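Local coordinates for protein malate synthase (Haloferax volcanii, PDB 3OYZ) that catalyses the magnesium-dependent Claisen condensation of acetyl-CoA with glyoxylate and the hydrolysis of the resulting malyl-CoA to malate and CoA in the glyoxylate cycle, at residues D25-M30 with A63-E68; R33-R38 with S71-E76. One frame throughout, in Å; residues are numbered along the deposited sequence.

Contact 1: D25-M30 with A63-E68; sequences DDSAKM and AENIVE. With ACO (acetyl coenzyme *a), chain B.
The one direct hydrogen bond between the two segments joins N65 to S27: ND2 of N65 donates to OG of S27 over 2.8 Å. It is moderately bent, 143° at the hydrogen, and OG sits slightly out of the amide plane of N65. The same ND2 also serves the carbonyl of T19, while OG of S27 meets the carboxylate of E61, one turn earlier on the helix of N65. Two bonds on ND2 thus fix which way round the amide of N65 lies.

Nonpolar packing comes mainly from A28, whose CB points at the helix and rests on CG of N65 at 3.8 Å. With CG of N65 anti to its carbonyl carbon (chi1 -74°), the amide is carried across to both S27 and A28.

Charged groups lie around this bond. D26 gives its OD2 to R32 in a salt bridge, and OE2 of E68 binds the same arginine, so one cation bridges a carboxylate from each segment. Within 25-30, NZ of K29 pairs with OD1 of D25 at 3.5 Å.

On the ligand side, the carbonyl O of M30 lies 3.3 Å from C2A of the acetyl-CoA adenine.

A28 is the N-cap of helix 29-36, so the turn leading into that helix is pinned to the middle of helix 59-73, which is backed in turn by helix 92-105 through I66 and V67.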
# COMPACT_ATOMS: atom_id res chain seq x y z
N ASP A 25 -37.41 -24.88 13.53
CA ASP A 25 -38.68 -24.80 12.83
C ASP A 25 -38.37 -24.99 11.33
O ASP A 25 -38.29 -26.12 10.83
CB ASP A 25 -39.34 -23.44 13.11
CG ASP A 25 -38.39 -22.25 12.87
OD1 ASP A 25 -37.41 -22.08 13.63
OD2 ASP A 25 -38.65 -21.45 11.94
N ASP A 26 -38.16 -23.88 10.61
CA ASP A 26 -37.96 -23.88 9.16
C ASP A 26 -36.49 -23.47 9.00
O ASP A 26 -36.12 -22.37 9.39
CB ASP A 26 -39.01 -22.93 8.57
CG ASP A 26 -38.68 -22.40 7.18
OD1 ASP A 26 -38.23 -23.12 6.27
OD2 ASP A 26 -38.96 -21.20 6.96
N SER A 27 -35.65 -24.37 8.52
CA SER A 27 -34.23 -24.05 8.27
C SER A 27 -34.01 -22.86 7.31
O SER A 27 -33.05 -22.12 7.49
CB SER A 27 -33.50 -25.32 7.83
OG SER A 27 -33.96 -25.58 6.52
N ALA A 28 -34.92 -22.61 6.37
CA ALA A 28 -34.91 -21.43 5.51
C ALA A 28 -35.36 -20.10 6.11
O ALA A 28 -35.54 -19.12 5.38
CB ALA A 28 -35.70 -21.70 4.27
N LYS A 29 -35.56 -20.05 7.42
CA LYS A 29 -36.26 -18.93 8.04
C LYS A 29 -35.48 -17.63 7.79
O LYS A 29 -36.02 -16.65 7.29
CB LYS A 29 -36.42 -19.16 9.55
CG LYS A 29 -37.18 -17.98 10.22
CD LYS A 29 -36.82 -17.72 11.69
CE LYS A 29 -36.81 -19.02 12.52
NZ LYS A 29 -35.98 -18.93 13.76
N MET A 30 -34.17 -17.65 8.03
CA MET A 30 -33.38 -16.45 7.68
C MET A 30 -33.45 -16.00 6.23
O MET A 30 -33.52 -14.80 6.01
CB MET A 30 -31.95 -16.56 8.17
CG MET A 30 -31.91 -17.00 9.61
SD MET A 30 -30.46 -16.22 10.33
CE MET A 30 -29.76 -17.65 11.09
N ALA A 63 -28.60 -25.57 -0.15
CA ALA A 63 -28.76 -25.24 -1.56
C ALA A 63 -30.17 -25.50 -2.08
O ALA A 63 -30.63 -24.86 -3.04
CB ALA A 63 -27.77 -26.08 -2.38
N GLU A 64 -30.82 -26.51 -1.50
CA GLU A 64 -32.30 -26.68 -1.73
C GLU A 64 -33.09 -25.48 -1.23
O GLU A 64 -33.89 -24.93 -1.99
CB GLU A 64 -32.84 -28.01 -1.17
CG GLU A 64 -32.41 -29.13 -2.11
CD GLU A 64 -32.31 -30.48 -1.41
OE1 GLU A 64 -32.54 -30.54 -0.17
OE2 GLU A 64 -31.98 -31.49 -2.09
N ASN A 65 -32.73 -24.99 -0.05
CA ASN A 65 -33.42 -23.83 0.51
C ASN A 65 -33.28 -22.65 -0.41
O ASN A 65 -34.25 -21.91 -0.63
CB ASN A 65 -32.93 -23.47 1.91
CG ASN A 65 -33.43 -24.45 2.93
OD1 ASN A 65 -34.23 -25.28 2.53
ND2 ASN A 65 -32.89 -24.48 4.14
N ILE A 66 -32.05 -22.47 -0.94
CA ILE A 66 -31.85 -21.42 -1.92
C ILE A 66 -32.78 -21.53 -3.10
O ILE A 66 -33.37 -20.56 -3.57
CB ILE A 66 -30.33 -21.41 -2.48
CG1 ILE A 66 -29.42 -20.85 -1.40
CG2 ILE A 66 -30.28 -20.54 -3.72
CD1 ILE A 66 -27.83 -21.15 -1.62
N VAL A 67 -32.86 -22.71 -3.69
CA VAL A 67 -33.79 -22.86 -4.83
C VAL A 67 -35.26 -22.55 -4.44
O VAL A 67 -35.97 -21.80 -5.12
CB VAL A 67 -33.77 -24.26 -5.47
CG1 VAL A 67 -34.91 -24.39 -6.52
CG2 VAL A 67 -32.46 -24.55 -6.13
N GLU A 68 -35.67 -23.09 -3.31
CA GLU A 68 -37.06 -22.93 -2.81
C GLU A 68 -37.44 -21.48 -2.51
O GLU A 68 -38.44 -20.98 -3.07
CB GLU A 68 -37.20 -23.80 -1.56
CG GLU A 68 -38.62 -24.16 -1.10
CD GLU A 68 -38.66 -24.57 0.37
OE1 GLU A 68 -37.82 -25.34 0.89
OE2 GLU A 68 -39.57 -24.08 1.05
N1A ACO B . -30.11 -12.71 7.38
C2A ACO B . -31.44 -12.80 7.61
N3A ACO B . -31.95 -12.46 8.80
C4A ACO B . -31.19 -12.03 9.84
C5A ACO B . -29.74 -11.92 9.62
C6A ACO B . -29.20 -12.33 8.30
N6A ACO B . -27.85 -12.26 8.15
N7A ACO B . -29.18 -11.49 10.75
C8A ACO B . -30.18 -11.35 11.65
N9A ACO B . -31.37 -11.62 11.10
C1B ACO B . -32.67 -11.53 11.85
C2B ACO B . -32.43 -12.03 13.27
O2B ACO B . -32.58 -13.45 13.28
C3B ACO B . -33.48 -11.28 14.07
O3B ACO B . -34.67 -12.01 13.78
P3B ACO B . -36.03 -12.06 14.71
O7A ACO B . -36.90 -11.11 13.91
O8A ACO B . -35.48 -11.59 16.04
O9A ACO B . -36.48 -13.50 14.75
C4B ACO B . -33.50 -9.93 13.38
O4B ACO B . -33.13 -10.17 12.02
C5B ACO B . -32.48 -8.97 13.97
O5B ACO B . -31.32 -9.74 14.28
P1A ACO B . -30.12 -9.17 15.18
O1A ACO B . -30.47 -8.95 16.62
O2A ACO B . -29.69 -7.92 14.46
O3A ACO B . -28.89 -10.19 15.18
P2A ACO B . -28.91 -11.56 16.01
O4A ACO B . -30.29 -12.01 15.67
O5A ACO B . -28.21 -11.30 17.33
O6A ACO B . -27.86 -12.56 15.28
CBP ACO B . -25.93 -13.18 13.87
CCP ACO B . -26.50 -12.23 14.94
CDP ACO B . -25.96 -14.63 14.36
CEP ACO B . -24.47 -12.79 13.67
CAP ACO B . -26.73 -13.14 12.56
OAP ACO B . -26.89 -11.75 12.29
C9P ACO B . -26.02 -13.78 11.38
O9P ACO B . -25.90 -15.00 11.32
N8P ACO B . -25.52 -12.94 10.46
C7P ACO B . -24.84 -13.48 9.29
C6P ACO B . -23.44 -14.05 9.60
C5P ACO B . -22.81 -14.30 8.25
O5P ACO B . -23.43 -14.03 7.22
N4P ACO B . -21.56 -14.76 8.27
C3P ACO B . -20.75 -15.03 7.10
C2P ACO B . -20.37 -13.74 6.36
S1P ACO B . -18.86 -13.35 7.19
C ACO B . -17.61 -14.30 6.57
O ACO B . -17.79 -15.30 5.92
CH3 ACO B . -16.22 -13.87 6.92

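Contact 2: R33-R38 with S71-E76; sequences RAAGLR and SEQGAE. With ACO (acetyl coenzyme *a), chain B.
The carbonyl oxygen of A35 is gripped twice: by NH1 of R38 at 3.1 Å, along a nearly straight line of 174°, and by a water at 2.7 Å. That water also donates to the carbonyl O of Q73, 2.7 Å away, and accepts from NH2 of R38, so it bridges the two segments through backbone and side chain together. NH1 of R38 makes a second bond, to the carbonyl of its neighbour L37, approaching above that carbonyl's plane. A bend at chi2 (-81°) folds the R38 chain back over its own helix end. A35 O lies in the guanidinium plane at the edge, while the carbonyl O of E76 stands 3.5 Å above the R38 guanidinium plane, over its centre.

Beside this polar cluster, CB of A35 packs against the Q73 side chain, reaching NE2 at 3.8 Å and CB a little farther away.

On the ligand side, R33 extends from CG to NE and lays one face of its guanidinium against O7A of the 3'-phosphate of acetyl-CoA, NH1 of R33 2.8 Å from it, while CB of A34 touches C2A of the adenine. Two helices that follow successive strands, 13-18 and 45-49, thus meet side by side on the outside of a TIM barrel, with one of them lining the acetyl-CoA pocket.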
# COMPACT_ATOMS: atom_id res chain seq x y z
N ARG A 33 -37.10 -14.38 5.53
CA ARG A 33 -37.21 -13.04 6.08
C ARG A 33 -36.39 -12.02 5.29
O ARG A 33 -36.89 -10.95 4.93
CB ARG A 33 -36.73 -13.12 7.54
CG ARG A 33 -36.44 -11.76 8.13
CD ARG A 33 -35.81 -11.71 9.52
NE ARG A 33 -36.15 -10.44 10.17
CZ ARG A 33 -37.17 -10.28 11.01
NH1 ARG A 33 -37.97 -11.30 11.32
NH2 ARG A 33 -37.39 -9.10 11.57
N ALA A 34 -35.14 -12.35 4.95
CA ALA A 34 -34.27 -11.40 4.24
C ALA A 34 -34.87 -11.15 2.88
O ALA A 34 -34.86 -10.03 2.37
CB ALA A 34 -32.82 -11.97 4.13
N ALA A 35 -35.50 -12.17 2.31
CA ALA A 35 -36.17 -11.96 1.03
C ALA A 35 -37.36 -11.02 1.03
O ALA A 35 -37.71 -10.57 -0.06
CB ALA A 35 -36.59 -13.25 0.41
N GLY A 36 -37.94 -10.75 2.21
CA GLY A 36 -39.07 -9.80 2.31
C GLY A 36 -38.69 -8.36 2.62
O GLY A 36 -39.51 -7.44 2.51
N LEU A 37 -37.40 -8.12 2.89
CA LEU A 37 -36.93 -6.76 3.18
C LEU A 37 -37.16 -5.80 2.03
O LEU A 37 -37.03 -6.22 0.89
CB LEU A 37 -35.45 -6.84 3.56
CG LEU A 37 -35.05 -7.55 4.85
CD1 LEU A 37 -33.51 -7.63 4.99
CD2 LEU A 37 -35.64 -6.83 6.08
N ARG A 38 -37.41 -4.51 2.28
CA ARG A 38 -37.75 -3.50 1.26
C ARG A 38 -37.25 -2.11 1.65
O ARG A 38 -37.01 -1.85 2.81
CB ARG A 38 -39.28 -3.37 1.07
CG ARG A 38 -39.99 -4.65 0.60
CD ARG A 38 -39.90 -4.94 -0.94
NE ARG A 38 -40.51 -6.24 -1.29
CZ ARG A 38 -40.04 -7.47 -1.08
NH1 ARG A 38 -38.81 -7.72 -0.63
NH2 ARG A 38 -40.78 -8.52 -1.43
N SER A 71 -37.13 -19.19 -5.75
CA SER A 71 -38.32 -19.63 -6.51
C SER A 71 -39.61 -18.84 -6.15
O SER A 71 -40.22 -18.12 -6.97
CB SER A 71 -38.54 -21.12 -6.15
OG SER A 71 -39.10 -21.73 -7.29
N GLU A 72 -39.92 -18.88 -4.87
CA GLU A 72 -41.18 -18.32 -4.31
C GLU A 72 -41.19 -16.81 -4.13
O GLU A 72 -42.22 -16.16 -4.38
CB GLU A 72 -41.51 -19.04 -3.01
CG GLU A 72 -41.73 -20.53 -3.24
CD GLU A 72 -41.72 -21.39 -1.97
OE1 GLU A 72 -41.34 -20.91 -0.89
OE2 GLU A 72 -42.08 -22.59 -2.02
N GLN A 73 -40.02 -16.24 -3.80
CA GLN A 73 -39.92 -14.81 -3.46
C GLN A 73 -39.01 -13.91 -4.27
O GLN A 73 -39.02 -12.69 -4.09
CB GLN A 73 -39.46 -14.66 -2.02
CG GLN A 73 -40.41 -15.36 -1.10
CD GLN A 73 -40.20 -15.06 0.35
OE1 GLN A 73 -39.90 -15.98 1.07
NE2 GLN A 73 -40.33 -13.81 0.79
N GLY A 74 -38.18 -14.51 -5.12
CA GLY A 74 -37.14 -13.71 -5.73
C GLY A 74 -37.73 -12.74 -6.71
O GLY A 74 -37.15 -11.69 -6.95
N ALA A 75 -38.91 -13.04 -7.26
CA ALA A 75 -39.48 -12.14 -8.26
C ALA A 75 -39.62 -10.68 -7.85
O ALA A 75 -39.41 -9.79 -8.69
CB ALA A 75 -40.80 -12.66 -8.82
N GLU A 76 -39.94 -10.41 -6.58
CA GLU A 76 -40.10 -8.98 -6.22
C GLU A 76 -39.02 -8.55 -5.23
O GLU A 76 -39.22 -7.54 -4.57
CB GLU A 76 -41.44 -8.54 -5.57
CG GLU A 76 -42.71 -8.51 -6.45
CD GLU A 76 -43.33 -9.87 -6.44
OE1 GLU A 76 -42.93 -10.65 -5.51
OE2 GLU A 76 -44.09 -10.21 -7.37
N1A ACO B . -30.11 -12.71 7.38
C2A ACO B . -31.44 -12.80 7.61
N3A ACO B . -31.95 -12.46 8.80
C4A ACO B . -31.19 -12.03 9.84
C5A ACO B . -29.74 -11.92 9.62
C6A ACO B . -29.20 -12.33 8.30
N6A ACO B . -27.85 -12.26 8.15
N7A ACO B . -29.18 -11.49 10.75
C8A ACO B . -30.18 -11.35 11.65
N9A ACO B . -31.37 -11.62 11.10
C1B ACO B . -32.67 -11.53 11.85
C2B ACO B . -32.43 -12.03 13.27
O2B ACO B . -32.58 -13.45 13.28
C3B ACO B . -33.48 -11.28 14.07
O3B ACO B . -34.67 -12.01 13.78
P3B ACO B . -36.03 -12.06 14.71
O7A ACO B . -36.90 -11.11 13.91
O8A ACO B . -35.48 -11.59 16.04
O9A ACO B . -36.48 -13.50 14.75
C4B ACO B . -33.50 -9.93 13.38
O4B ACO B . -33.13 -10.17 12.02
C5B ACO B . -32.48 -8.97 13.97
O5B ACO B . -31.32 -9.74 14.28
P1A ACO B . -30.12 -9.17 15.18
O1A ACO B . -30.47 -8.95 16.62
O2A ACO B . -29.69 -7.92 14.46
O3A ACO B . -28.89 -10.19 15.18
P2A ACO B . -28.91 -11.56 16.01
O4A ACO B . -30.29 -12.01 15.67
O5A ACO B . -28.21 -11.30 17.33
O6A ACO B . -27.86 -12.56 15.28
CBP ACO B . -25.93 -13.18 13.87
CCP ACO B . -26.50 -12.23 14.94
CDP ACO B . -25.96 -14.63 14.36
CEP ACO B . -24.47 -12.79 13.67
CAP ACO B . -26.73 -13.14 12.56
OAP ACO B . -26.89 -11.75 12.29
C9P ACO B . -26.02 -13.78 11.38
O9P ACO B . -25.90 -15.00 11.32
N8P ACO B . -25.52 -12.94 10.46
C7P ACO B . -24.84 -13.48 9.29
C6P ACO B . -23.44 -14.05 9.60
C5P ACO B . -22.81 -14.30 8.25
O5P ACO B . -23.43 -14.03 7.22
N4P ACO B . -21.56 -14.76 8.27
C3P ACO B . -20.75 -15.03 7.10
C2P ACO B . -20.37 -13.74 6.36
S1P ACO B . -18.86 -13.35 7.19
C ACO B . -17.61 -14.30 6.57
O ACO B . -17.79 -15.30 5.92
CH3 ACO B . -16.22 -13.87 6.92
O HOH W 1 -39.50 -10.91 -2.11

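Overall arrangement
Contacts 1 and 2 join the same two helices, 29-36 and 59-73, at successive places about 12 Å apart between centres; both helices run in the same direction from the first contact to the second. Contact 1, at the start of helix 29-36, is buried, and a short side-chain bond and a methyl packed on an amide carry it. Contact 2, farther along both helices, lies at the surface, and its polar links run through a water, backbone carbonyls and an arginine guanidinium. Acetyl-CoA touches both through segments 25-30 and 33-38: contact 1 meets its adenine, contact 2 its adenine and 3'-phosphate.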